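Local coordinates for protein rifamycin polyketide synthase (Amycolatopsis mediterranei, PDB 4LN9) that probably carries out the dehydration of a polyketide intermediate as the double-hotdog dehydratase domain of the terminal module in rifamycin biosynthesis, at residues Gly182-Leu187 and Thr197-Arg202; Tyr192-Thr197 and Ala242-Met247; Asp92-Pro97 and Gly129-Asp134; Val154-Pro159 and Gly269-Ala274. One frame throughout, in Å; residues are numbered along the deposited sequence.

Interaction 1 (Gly182-Leu187 and Thr197-Arg202); sequences GAYDVL and TFRAVR
Arg199 starts with CG opposite the carbonyl carbon (chi1 -71°) and bends at chi3, a course that lays its aliphatic stem across one face of the Tyr184 ring. CG sits over the ring centre, 3.6 Å from the centroid and only 7° from the ring normal, which meets the criteria for a CH-pi contact. CB lies above the same face, 3.6 Å from Tyr184 CE1. The phenol oxygen reaches beyond this cover to the backbone: Val201 N donates to Tyr184 OH at 3.2 Å with an N-H...O angle of 159°. Val201 CG2 packs tightly on that oxygen, 3.2 Å from Tyr184 OH, while Tyr184 CZ and Val201 CB approach to 4.2 Å. Arg199 is the centre of an inverse gamma turn, and Tyr184 belongs to the first turn of helix 183-190, with Gly182 as its N-cap, so the ring joins the start of that helix to the turn that enters strand 201-207 in the second hotdog. Tyr184 OH is also hydrogen-bonded to His244 of helix 236-251. At the far end of Arg199, NH1 makes a weak bond to Tyr194 O.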
loop_
_atom_site.group_PDB
_atom_site.type_symbol
_atom_site.label_atom_id
_atom_site.label_comp_id
_atom_site.label_asym_id
_atom_site.label_seq_id
_atom_site.Cartn_x
_atom_site.Cartn_y
_atom_site.Cartn_z
ATOM N N GLY A 182 30.408 32.940 -11.271
ATOM C CA GLY A 182 30.259 33.148 -9.853
ATOM C C GLY A 182 28.881 32.981 -9.247
ATOM O O GLY A 182 28.740 32.911 -8.047
ATOM N N ALA A 183 27.864 32.890 -10.081
ATOM C CA ALA A 183 26.475 32.950 -9.621
ATOM C C ALA A 183 26.100 31.828 -8.648
ATOM O O ALA A 183 25.434 32.074 -7.642
ATOM C CB ALA A 183 25.518 32.978 -10.809
ATOM N N TYR A 184 26.474 30.593 -8.976
ATOM C CA TYR A 184 26.134 29.444 -8.134
ATOM C C TYR A 184 26.875 29.485 -6.790
ATOM O O TYR A 184 26.451 28.855 -5.821
ATOM C CB TYR A 184 26.417 28.120 -8.864
ATOM C CG TYR A 184 25.254 27.576 -9.684
ATOM C CD1 TYR A 184 25.443 27.143 -10.993
ATOM C CD2 TYR A 184 23.997 27.390 -9.115
ATOM C CE1 TYR A 184 24.394 26.634 -11.739
ATOM C CE2 TYR A 184 22.942 26.880 -9.855
ATOM C CZ TYR A 184 23.144 26.507 -11.167
ATOM O OH TYR A 184 22.096 26.009 -11.909
ATOM N N ASP A 185 27.954 30.261 -6.729
ATOM C CA ASP A 185 28.665 30.503 -5.473
ATOM C C ASP A 185 27.936 31.535 -4.619
ATOM O O ASP A 185 27.845 31.396 -3.400
ATOM C CB ASP A 185 30.097 30.973 -5.743
ATOM C CG ASP A 185 31.019 29.839 -6.148
ATOM O OD1 ASP A 185 30.658 28.665 -5.925
ATOM O OD2 ASP A 185 32.111 30.123 -6.686
ATOM N N VAL A 186 27.439 32.581 -5.268
ATOM C CA VAL A 186 26.719 33.641 -4.576
ATOM C C VAL A 186 25.402 33.121 -3.998
ATOM O O VAL A 186 24.973 33.549 -2.926
ATOM C CB VAL A 186 26.444 34.833 -5.514
ATOM C CG1 VAL A 186 25.697 35.931 -4.773
ATOM C CG2 VAL A 186 27.749 35.362 -6.091
ATOM N N LEU A 187 24.834 32.114 -4.657
ATOM C CA LEU A 187 23.641 31.433 -4.160
ATOM C C LEU A 187 23.944 30.550 -2.950
ATOM O O LEU A 187 23.177 30.521 -1.987
ATOM C CB LEU A 187 22.991 30.603 -5.273
ATOM C CG LEU A 187 22.256 31.377 -6.371
ATOM C CD1 LEU A 187 21.557 30.426 -7.331
ATOM C CD2 LEU A 187 21.264 32.358 -5.764
ATOM N N THR A 197 24.552 17.883 -9.521
ATOM C CA THR A 197 23.327 17.433 -10.174
ATOM C C THR A 197 22.395 18.599 -10.499
ATOM O O THR A 197 21.761 18.620 -11.554
ATOM C CB THR A 197 22.570 16.388 -9.335
ATOM O OG1 THR A 197 23.441 15.289 -9.042
ATOM C CG2 THR A 197 21.357 15.873 -10.097
ATOM N N PHE A 198 22.373 19.603 -9.628
ATOM C CA PHE A 198 21.410 20.689 -9.763
ATOM C C PHE A 198 21.981 21.907 -10.473
ATOM O O PHE A 198 21.244 22.832 -10.811
ATOM C CB PHE A 198 20.841 21.096 -8.404
ATOM C CG PHE A 198 19.835 20.128 -7.859
ATOM C CD1 PHE A 198 18.482 20.427 -7.874
ATOM C CD2 PHE A 198 20.237 18.884 -7.405
ATOM C CE1 PHE A 198 17.554 19.523 -7.392
ATOM C CE2 PHE A 198 19.317 17.980 -6.912
ATOM C CZ PHE A 198 17.971 18.292 -6.925
ATOM N N ARG A 199 23.298 21.948 -10.640
ATOM C CA ARG A 199 23.912 23.072 -11.332
ATOM C C ARG A 199 23.781 22.925 -12.845
ATOM O O ARG A 199 24.740 22.569 -13.531
ATOM C CB ARG A 199 25.369 23.257 -10.897
ATOM C CG ARG A 199 25.502 23.776 -9.470
ATOM C CD ARG A 199 26.909 24.264 -9.162
ATOM N NE ARG A 199 27.904 23.216 -9.372
ATOM C CZ ARG A 199 28.438 22.481 -8.400
ATOM N NH1 ARG A 199 28.097 22.694 -7.135
ATOM N NH2 ARG A 199 29.301 21.519 -8.696
ATOM N N ALA A 200 22.553 23.067 -13.339
ATOM C CA ALA A 200 22.234 22.688 -14.710
ATOM C C ALA A 200 21.935 23.897 -15.592
ATOM O O ALA A 200 21.636 23.746 -16.776
ATOM C CB ALA A 200 21.072 21.707 -14.735
ATOM N N VAL A 201 21.954 25.088 -15.006
ATOM C CA VAL A 201 21.727 26.300 -15.782
ATOM C C VAL A 201 22.957 26.634 -16.620
ATOM O O VAL A 201 24.041 26.858 -16.081
ATOM C CB VAL A 201 21.377 27.496 -14.878
ATOM C CG1 VAL A 201 21.203 28.755 -15.715
ATOM C CG2 VAL A 201 20.113 27.205 -14.084
ATOM N N ARG A 202 22.807 26.578 -17.942
ATOM C CA ARG A 202 23.941 26.716 -18.857
ATOM C C ARG A 202 24.102 28.136 -19.399
ATOM O O ARG A 202 25.209 28.566 -19.721
ATOM C CB ARG A 202 23.817 25.725 -20.016
ATOM C CG ARG A 202 23.808 24.271 -19.574
ATOM C CD ARG A 202 25.226 23.749 -19.411
ATOM N NE ARG A 202 25.952 23.800 -20.675
ATOM C CZ ARG A 202 27.277 23.799 -20.783
ATOM N NH1 ARG A 202 28.035 23.688 -19.700
ATOM N NH2 ARG A 202 27.843 23.868 -21.980
#

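Interaction 2 (Tyr192-Thr197 and Ala242-Met247); sequences YGYGPT and ALHSTM
Met247 and Tyr192 make the CH-pi part of the contact: the Met247 methyl CE stands over the middle of the Tyr192 ring, 3.3 Å from the centroid and 5° off the ring normal. SD lies over the face too, 4.4 Å from the Tyr192 centroid, adding a Met-aromatic contact. A bend at chi3 turns the Met247 methyl onto the ring. The same CE also approaches the edge of Tyr194, 3.6 Å from Tyr194 OH, so one methyl serves two rings in different ways.

The aromatic pair is Tyr194 with His244. Their centroids are 4.2 Å apart and their planes inclined at 31°, an oblique pairing in which His244 ND1 lies above the rim of the tyrosine face, 3.5 Å from Tyr194 CZ. Tyr194 OH in turn meets His244 CB at 3.5 Å. Strand 192-194 thus sets both tyrosines against helix 236-251, Tyr194 opposite His244 and Tyr192 opposite Met247. The segment Tyr192-Thr197 falls in the GYxYGPxF sequence motif of polyketide synthase dehydratases, and the spacing of Asp240 and His244 is consistent with the DxxxQ/H active-site motif of related dehydratases.

Hydrogen bonds come from outside the pair of segments or from within the helix. His244 ND1 bonds to Asp240 OD2, which, with the bond to Tyr184 on the other nitrogen, fixes the rotation of the imidazole against the face of Tyr194; Tyr192 OH is held by Arg262 N. Where the helix is kinked, Thr246 OG1 donates to Leu243 O at 2.7 Å, nearly in line with the carbonyl.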
loop_
_atom_site.group_PDB
_atom_site.type_symbol
_atom_site.label_atom_id
_atom_site.label_comp_id
_atom_site.label_asym_id
_atom_site.label_seq_id
_atom_site.Cartn_x
_atom_site.Cartn_y
_atom_site.Cartn_z
ATOM N N TYR A 192 21.537 28.611 -0.506
ATOM C CA TYR A 192 21.128 27.588 -1.471
ATOM C C TYR A 192 22.313 26.717 -1.880
ATOM O O TYR A 192 23.108 27.111 -2.734
ATOM C CB TYR A 192 20.537 28.239 -2.726
ATOM C CG TYR A 192 19.283 29.049 -2.488
ATOM C CD1 TYR A 192 18.039 28.434 -2.416
ATOM C CD2 TYR A 192 19.323 30.438 -2.491
ATOM C CE1 TYR A 192 16.883 29.175 -2.256
ATOM C CE2 TYR A 192 18.172 31.188 -2.334
ATOM C CZ TYR A 192 16.955 30.552 -2.220
ATOM O OH TYR A 192 15.807 31.293 -2.061
ATOM N N GLY A 193 22.343 25.480 -1.394
ATOM C CA GLY A 193 23.454 24.584 -1.703
ATOM C C GLY A 193 23.177 23.661 -2.877
ATOM O O GLY A 193 22.912 22.474 -2.686
ATOM N N TYR A 194 23.330 24.172 -4.096
ATOM C CA TYR A 194 23.203 23.323 -5.276
ATOM C C TYR A 194 24.511 22.607 -5.590
ATOM O O TYR A 194 25.477 23.225 -6.037
ATOM C CB TYR A 194 22.741 24.127 -6.493
ATOM C CG TYR A 194 21.387 24.778 -6.329
ATOM C CD1 TYR A 194 20.228 24.014 -6.230
ATOM C CD2 TYR A 194 21.259 26.159 -6.361
ATOM C CE1 TYR A 194 18.986 24.613 -6.116
ATOM C CE2 TYR A 194 20.023 26.765 -6.246
ATOM C CZ TYR A 194 18.891 25.990 -6.114
ATOM O OH TYR A 194 17.660 26.596 -5.993
ATOM N N GLY A 195 24.516 21.292 -5.404
ATOM C CA GLY A 195 25.599 20.458 -5.904
ATOM C C GLY A 195 25.497 20.224 -7.398
ATOM O O GLY A 195 24.568 20.707 -8.045
ATOM N N PRO A 196 26.402 19.391 -7.935
ATOM C CA PRO A 196 26.612 19.188 -9.368
ATOM C C PRO A 196 25.351 18.764 -10.116
ATOM O O PRO A 196 25.154 19.174 -11.259
ATOM C CB PRO A 196 27.650 18.067 -9.409
ATOM C CG PRO A 196 28.424 18.242 -8.150
ATOM C CD PRO A 196 27.428 18.707 -7.126
ATOM N N THR A 197 24.552 17.883 -9.521
ATOM C CA THR A 197 23.327 17.433 -10.174
ATOM C C THR A 197 22.395 18.599 -10.499
ATOM O O THR A 197 21.761 18.620 -11.554
ATOM C CB THR A 197 22.570 16.388 -9.335
ATOM O OG1 THR A 197 23.441 15.289 -9.042
ATOM C CG2 THR A 197 21.357 15.873 -10.097
ATOM N N ALA A 242 15.334 24.735 -14.149
ATOM C CA ALA A 242 14.461 25.512 -15.022
ATOM C C ALA A 242 13.930 26.733 -14.281
ATOM O O ALA A 242 14.030 27.855 -14.771
ATOM C CB ALA A 242 13.311 24.654 -15.530
ATOM N N LEU A 243 13.576 26.530 -13.011
ATOM C CA LEU A 243 12.986 27.597 -12.208
ATOM C C LEU A 243 14.037 28.455 -11.499
ATOM O O LEU A 243 13.867 29.668 -11.364
ATOM C CB LEU A 243 11.995 27.019 -11.195
ATOM C CG LEU A 243 10.708 26.425 -11.771
ATOM C CD1 LEU A 243 10.034 25.520 -10.752
ATOM C CD2 LEU A 243 9.760 27.527 -12.226
ATOM N N HIS A 244 15.121 27.830 -11.045
ATOM C CA HIS A 244 16.141 28.565 -10.300
ATOM C C HIS A 244 17.101 29.345 -11.168
ATOM O O HIS A 244 17.779 30.251 -10.678
ATOM C CB HIS A 244 16.857 27.683 -9.268
ATOM C CG HIS A 244 17.920 26.771 -9.852
ATOM N ND1 HIS A 244 18.062 25.493 -9.448
ATOM C CD2 HIS A 244 19.048 27.062 -10.618
ATOM C CE1 HIS A 244 19.155 24.957 -10.025
ATOM N NE2 HIS A 244 19.748 25.914 -10.757
ATOM N N SER A 245 16.887 29.255 -12.484
ATOM C CA SER A 245 17.525 30.172 -13.426
ATOM C C SER A 245 17.215 31.636 -13.108
ATOM O O SER A 245 18.062 32.510 -13.297
ATOM C CB SER A 245 17.111 29.842 -14.863
ATOM O OG SER A 245 15.764 30.212 -15.102
ATOM N N THR A 246 16.032 31.886 -12.554
ATOM C CA THR A 246 15.647 33.237 -12.144
ATOM C C THR A 246 16.527 33.755 -11.010
ATOM O O THR A 246 16.805 34.952 -10.922
ATOM C CB THR A 246 14.169 33.307 -11.708
ATOM O OG1 THR A 246 13.917 32.330 -10.688
ATOM C CG2 THR A 246 13.249 33.052 -12.892
ATOM N N MET A 247 16.928 32.850 -10.122
ATOM C CA MET A 247 17.791 33.197 -8.998
ATOM C C MET A 247 19.233 33.342 -9.466
ATOM O O MET A 247 19.915 34.307 -9.121
ATOM C CB MET A 247 17.714 32.120 -7.914
ATOM C CG MET A 247 16.466 32.188 -7.053
ATOM S SD MET A 247 16.115 30.613 -6.248
ATOM C CE MET A 247 17.743 30.174 -5.641
#

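Interaction 3 (Asp92-Pro97 and Gly129-Asp134); sequences DEAGCP and GSRTVD
Ala94 and Arg131 meet by van der Waals contact of a methyl with a guanidinium face. The methyl is displaced toward the rim of that face, with Ala94 CB 3.5 Å from Arg131 NE and 3.7 Å from Arg131 CZ. The extended Arg131 stem, with CG anti to the carbonyl carbon (chi1 -55°), carries the group across to that methyl.

Sulfur contacts form the second kind. Cys96 SG lies at the guanidinium edge, in its plane, and packs against Arg131 CD at 3.9 Å. The same sulfur approaches Gly129 O to 3.2 Å.

Backbone geometry accounts for the placing of both small residues. Helix 80-93 ends in a Schellman motif with Gly95, at positive phi, as the C-prime residue: Cys96 N bonds to Gly91 O, and Gly95 N to Asp92 O at 3.2 Å. This termination brings Ala94 and Cys96 to the start of strand 131-139 in the first hotdog.

With a methyl over its face and a sulfur at its edge near NE, the cation probably relies on the carbonyl oxygens of Asp51 and Gly123, both bonded to NH1, while the buried NE-H gains nothing polar from this contact.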
loop_
_atom_site.group_PDB
_atom_site.type_symbol
_atom_site.label_atom_id
_atom_site.label_comp_id
_atom_site.label_asym_id
_atom_site.label_seq_id
_atom_site.Cartn_x
_atom_site.Cartn_y
_atom_site.Cartn_z
ATOM N N ASP A 92 -0.538 9.963 -12.945
ATOM C CA ASP A 92 -0.471 9.274 -14.229
ATOM C C ASP A 92 -0.842 7.796 -14.140
ATOM O O ASP A 92 -1.434 7.245 -15.067
ATOM C CB ASP A 92 0.900 9.443 -14.883
ATOM C CG ASP A 92 0.841 9.303 -16.394
ATOM O OD1 ASP A 92 -0.033 9.949 -17.013
ATOM O OD2 ASP A 92 1.546 8.426 -16.936
ATOM N N GLU A 93 -0.514 7.168 -13.013
ATOM C CA GLU A 93 -0.930 5.793 -12.743
ATOM C C GLU A 93 -2.444 5.639 -12.874
ATOM O O GLU A 93 -2.934 4.603 -13.324
ATOM C CB GLU A 93 -0.476 5.365 -11.343
ATOM C CG GLU A 93 -0.646 3.881 -11.051
ATOM C CD GLU A 93 0.346 3.019 -11.810
ATOM O OE1 GLU A 93 1.388 3.551 -12.248
ATOM O OE2 GLU A 93 0.070 1.814 -11.993
ATOM N N ALA A 94 -3.180 6.676 -12.486
ATOM C CA ALA A 94 -4.635 6.597 -12.414
ATOM C C ALA A 94 -5.304 7.413 -13.516
ATOM O O ALA A 94 -6.490 7.729 -13.429
ATOM C CB ALA A 94 -5.123 7.051 -11.046
ATOM N N GLY A 95 -4.528 7.803 -14.523
ATOM C CA GLY A 95 -5.063 8.579 -15.642
ATOM C C GLY A 95 -5.505 9.974 -15.236
ATOM O O GLY A 95 -6.438 10.536 -15.813
ATOM N N CYS A 96 -4.825 10.529 -14.236
ATOM C CA CYS A 96 -5.007 11.920 -13.825
ATOM C C CYS A 96 -3.671 12.644 -13.830
ATOM O O CYS A 96 -3.147 12.978 -12.769
ATOM C CB CYS A 96 -5.556 11.978 -12.398
ATOM S SG CYS A 96 -7.308 11.575 -12.227
ATOM N N PRO A 97 -3.128 12.925 -15.023
ATOM C CA PRO A 97 -1.751 13.403 -15.116
ATOM C C PRO A 97 -1.576 14.893 -14.794
ATOM O O PRO A 97 -0.446 15.345 -14.605
ATOM C CB PRO A 97 -1.386 13.124 -16.574
ATOM C CG PRO A 97 -2.686 13.207 -17.300
ATOM C CD PRO A 97 -3.718 12.666 -16.349
ATOM N N GLY A 129 -13.724 13.495 -11.579
ATOM C CA GLY A 129 -12.607 12.589 -11.836
ATOM C C GLY A 129 -11.314 13.047 -11.186
ATOM O O GLY A 129 -10.279 12.390 -11.305
ATOM N N SER A 130 -11.376 14.184 -10.502
ATOM C CA SER A 130 -10.229 14.693 -9.761
ATOM C C SER A 130 -9.933 13.827 -8.538
ATOM O O SER A 130 -10.841 13.241 -7.946
ATOM C CB SER A 130 -10.473 16.141 -9.334
ATOM O OG SER A 130 -11.558 16.227 -8.426
ATOM N N ARG A 131 -8.652 13.696 -8.206
ATOM C CA ARG A 131 -8.239 12.939 -7.029
ATOM C C ARG A 131 -7.359 13.801 -6.131
ATOM O O ARG A 131 -6.530 14.567 -6.620
ATOM C CB ARG A 131 -7.467 11.685 -7.445
ATOM C CG ARG A 131 -8.201 10.769 -8.411
ATOM C CD ARG A 131 -7.290 9.622 -8.833
ATOM N NE ARG A 131 -7.979 8.632 -9.659
ATOM C CZ ARG A 131 -8.373 7.442 -9.219
ATOM N NH1 ARG A 131 -8.247 7.134 -7.935
ATOM N NH2 ARG A 131 -8.942 6.579 -10.050
ATOM N N THR A 132 -7.508 13.649 -4.820
ATOM C CA THR A 132 -6.552 14.240 -3.893
ATOM C C THR A 132 -5.229 13.489 -3.949
ATOM O O THR A 132 -5.194 12.288 -4.216
ATOM C CB THR A 132 -7.069 14.213 -2.447
ATOM O OG1 THR A 132 -7.392 12.866 -2.085
ATOM C CG2 THR A 132 -8.307 15.086 -2.308
ATOM N N VAL A 133 -4.138 14.213 -3.723
ATOM C CA VAL A 133 -2.836 13.587 -3.554
ATOM C C VAL A 133 -2.136 14.179 -2.332
ATOM O O VAL A 133 -2.322 15.356 -2.018
ATOM C CB VAL A 133 -1.957 13.756 -4.813
ATOM C CG1 VAL A 133 -1.756 15.229 -5.134
ATOM C CG2 VAL A 133 -0.622 13.052 -4.634
ATOM N N ASP A 134 -1.584 13.300 -1.496
ATOM C CA ASP A 134 -0.839 13.736 -0.318
ATOM C C ASP A 134 0.507 13.027 -0.285
ATOM O O ASP A 134 0.609 11.869 -0.688
ATOM C CB ASP A 134 -1.624 13.420 0.959
ATOM C CG ASP A 134 -2.875 14.267 1.104
ATOM O OD1 ASP A 134 -2.771 15.404 1.614
ATOM O OD2 ASP A 134 -3.976 13.754 0.809
#

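Interaction 4 (Val154-Pro159 and Gly269-Ala274); sequences VPENRP and GLRLHA
The linker that leaves the first hotdog after strand 146-154 is tied to the second hotdog by a salt bridge between Glu156 and Arg271, the latter on strand 263-272. Arg271 NE donates to Glu156 OE2 at 3.3 Å with an N-H...O angle of 157°, a fairly straight but long bond. The carboxylate and guanidinium planes differ by 4°, and OE2 accepts the hydrogen bond through its syn lone pair, at the guanidinium edge and in its plane. This is a single-point grip through NE; the second carboxylate oxygen, OE1, comes no closer than 4.0 Å to Arg271 CD. The chain shapes bring the groups together: Arg271 runs extended from CG to NE, and Glu156 folds at chi2 (88°), turning its carboxylate back toward the strand. A water adds an indirect link, donating to Glu156 OE1 at 3.0 Å and, weakly, to Leu272 O at 3.4 Å. His273 ND1 lies 5.0 Å from Glu156 OE1, near but not in contact, while NE2 of the same ring bonds to Thr306.

Around this surface contact, Glu156 rests on Val98 of strand 98-104 and Arg271 on Thr306 of strand 303-313. Before it, Gly269 and Leu270 form a G1 beta bulge facing Leu99, and the Leu270 side chain reaches Val84 and Val88 of helix 80-93.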
loop_
_atom_site.group_PDB
_atom_site.type_symbol
_atom_site.label_atom_id
_atom_site.label_comp_id
_atom_site.label_asym_id
_atom_site.label_seq_id
_atom_site.Cartn_x
_atom_site.Cartn_y
_atom_site.Cartn_z
ATOM N N VAL A 154 -6.018 16.032 -11.824
ATOM C CA VAL A 154 -7.218 15.987 -12.652
ATOM C C VAL A 154 -6.899 15.336 -13.993
ATOM O O VAL A 154 -5.741 15.295 -14.406
ATOM C CB VAL A 154 -7.799 17.396 -12.889
ATOM C CG1 VAL A 154 -8.135 18.061 -11.563
ATOM C CG2 VAL A 154 -6.827 18.249 -13.690
ATOM N N PRO A 155 -7.923 14.785 -14.660
ATOM C CA PRO A 155 -7.681 14.186 -15.967
ATOM C C PRO A 155 -7.357 15.262 -16.997
ATOM O O PRO A 155 -7.588 16.445 -16.743
ATOM C CB PRO A 155 -9.021 13.512 -16.305
ATOM C CG PRO A 155 -9.796 13.479 -15.026
ATOM C CD PRO A 155 -9.333 14.678 -14.254
ATOM N N GLU A 156 -6.649 14.878 -18.056
ATOM C CA GLU A 156 -6.409 15.797 -19.162
ATOM C C GLU A 156 -7.602 15.790 -20.106
ATOM O O GLU A 156 -7.785 14.845 -20.871
ATOM C CB GLU A 156 -5.153 15.380 -19.930
ATOM C CG GLU A 156 -4.777 16.338 -21.046
ATOM C CD GLU A 156 -3.875 17.459 -20.566
ATOM O OE1 GLU A 156 -2.641 17.322 -20.698
ATOM O OE2 GLU A 156 -4.395 18.441 -19.997
ATOM N N ASN A 157 -8.478 16.783 -19.970
ATOM C CA ASN A 157 -9.657 16.877 -20.828
ATOM C C ASN A 157 -9.275 17.133 -22.283
ATOM O O ASN A 157 -9.931 16.655 -23.210
ATOM C CB ASN A 157 -10.569 18.001 -20.337
ATOM C CG ASN A 157 -9.822 19.306 -20.131
ATOM O OD1 ASN A 157 -8.667 19.315 -19.701
ATOM N ND2 ASN A 157 -10.481 20.420 -20.434
ATOM N N ARG A 158 -8.225 17.923 -22.462
ATOM C CA ARG A 158 -7.858 18.458 -23.762
ATOM C C ARG A 158 -6.357 18.733 -23.735
ATOM O O ARG A 158 -5.891 19.545 -22.937
ATOM C CB ARG A 158 -8.617 19.763 -24.017
ATOM C CG ARG A 158 -8.410 20.349 -25.404
ATOM C CD ARG A 158 -9.153 21.666 -25.556
ATOM N NE ARG A 158 -10.596 21.473 -25.660
ATOM C CZ ARG A 158 -11.476 21.906 -24.763
ATOM N NH1 ARG A 158 -11.057 22.499 -23.654
ATOM N NH2 ARG A 158 -12.777 21.781 -24.991
ATOM N N PRO A 159 -5.585 17.973 -24.525
ATOM C CA PRO A 159 -4.133 18.153 -24.547
ATOM C C PRO A 159 -3.729 19.543 -25.043
ATOM O O PRO A 159 -4.509 20.202 -25.730
ATOM C CB PRO A 159 -3.676 17.095 -25.549
ATOM C CG PRO A 159 -4.825 16.980 -26.496
ATOM C CD PRO A 159 -6.055 17.133 -25.640
ATOM N N GLY A 269 -1.464 24.328 -11.820
ATOM C CA GLY A 269 -1.533 24.039 -13.249
ATOM C C GLY A 269 -0.214 23.554 -13.822
ATOM O O GLY A 269 0.278 24.092 -14.816
ATOM N N LEU A 270 0.326 22.491 -13.236
ATOM C CA LEU A 270 1.515 21.861 -13.787
ATOM C C LEU A 270 1.207 20.658 -14.676
ATOM O O LEU A 270 0.491 19.736 -14.276
ATOM C CB LEU A 270 2.518 21.484 -12.699
ATOM C CG LEU A 270 3.781 20.947 -13.375
ATOM C CD1 LEU A 270 5.014 21.805 -13.113
ATOM C CD2 LEU A 270 4.042 19.476 -13.068
ATOM N N ARG A 271 1.730 20.698 -15.897
ATOM C CA ARG A 271 1.555 19.614 -16.856
ATOM C C ARG A 271 2.904 19.146 -17.374
ATOM O O ARG A 271 3.696 19.946 -17.873
ATOM C CB ARG A 271 0.718 20.086 -18.040
ATOM C CG ARG A 271 -0.772 20.129 -17.769
ATOM C CD ARG A 271 -1.500 20.730 -18.956
ATOM N NE ARG A 271 -2.897 21.004 -18.642
ATOM C CZ ARG A 271 -3.314 22.071 -17.967
ATOM N NH1 ARG A 271 -2.447 22.998 -17.583
ATOM N NH2 ARG A 271 -4.603 22.221 -17.696
ATOM N N LEU A 272 3.086 17.832 -17.415
ATOM C CA LEU A 272 4.244 17.250 -18.068
ATOM C C LEU A 272 3.841 16.661 -19.412
ATOM O O LEU A 272 2.877 15.902 -19.498
ATOM C CB LEU A 272 4.855 16.164 -17.186
ATOM C CG LEU A 272 6.013 15.410 -17.834
ATOM C CD1 LEU A 272 7.288 16.236 -17.755
ATOM C CD2 LEU A 272 6.203 14.051 -17.178
ATOM N N HIS A 273 4.479 17.133 -20.478
ATOM C CA HIS A 273 3.984 16.861 -21.821
ATOM C C HIS A 273 4.792 15.796 -22.494
ATOM O O HIS A 273 4.274 15.036 -23.311
ATOM C CB HIS A 273 3.980 18.128 -22.665
ATOM C CG HIS A 273 3.112 19.226 -22.107
ATOM N ND1 HIS A 273 1.773 19.227 -22.239
ATOM C CD2 HIS A 273 3.430 20.324 -21.315
ATOM C CE1 HIS A 273 1.263 20.294 -21.598
ATOM N NE2 HIS A 273 2.284 20.987 -21.070
ATOM N N ALA A 274 6.088 15.765 -22.199
ATOM C CA ALA A 274 6.984 14.779 -22.792
ATOM C C ALA A 274 7.970 14.291 -21.737
ATOM O O ALA A 274 8.568 15.097 -21.026
ATOM C CB ALA A 274 7.729 15.388 -23.973
HETATM O O HOH W 1 -0.442 16.283 -18.999
#

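How the interactions relate
Interactions 1 and 2 form one cluster, with centres 5 Å apart and Thr197 in common; Tyr184 OH to His244 NE2 at 2.6 Å and Leu187 O to Tyr192 N at 2.9 Å connect them. This cluster probably borders the active site, since His70, met by Phe198, and Asp240, bonded to His244, match the catalytic His-Asp pair of related dehydratases. Interactions 3 and 4 lie on the other side of the chain's centre, with centres 11 Å apart, and pack through Ser130 CB to Val154 CG1 at 3.8 Å. Interaction 4 encloses interactions 1 and 2 in sequence, and its nearest atoms come within about 7 Å of interaction 2.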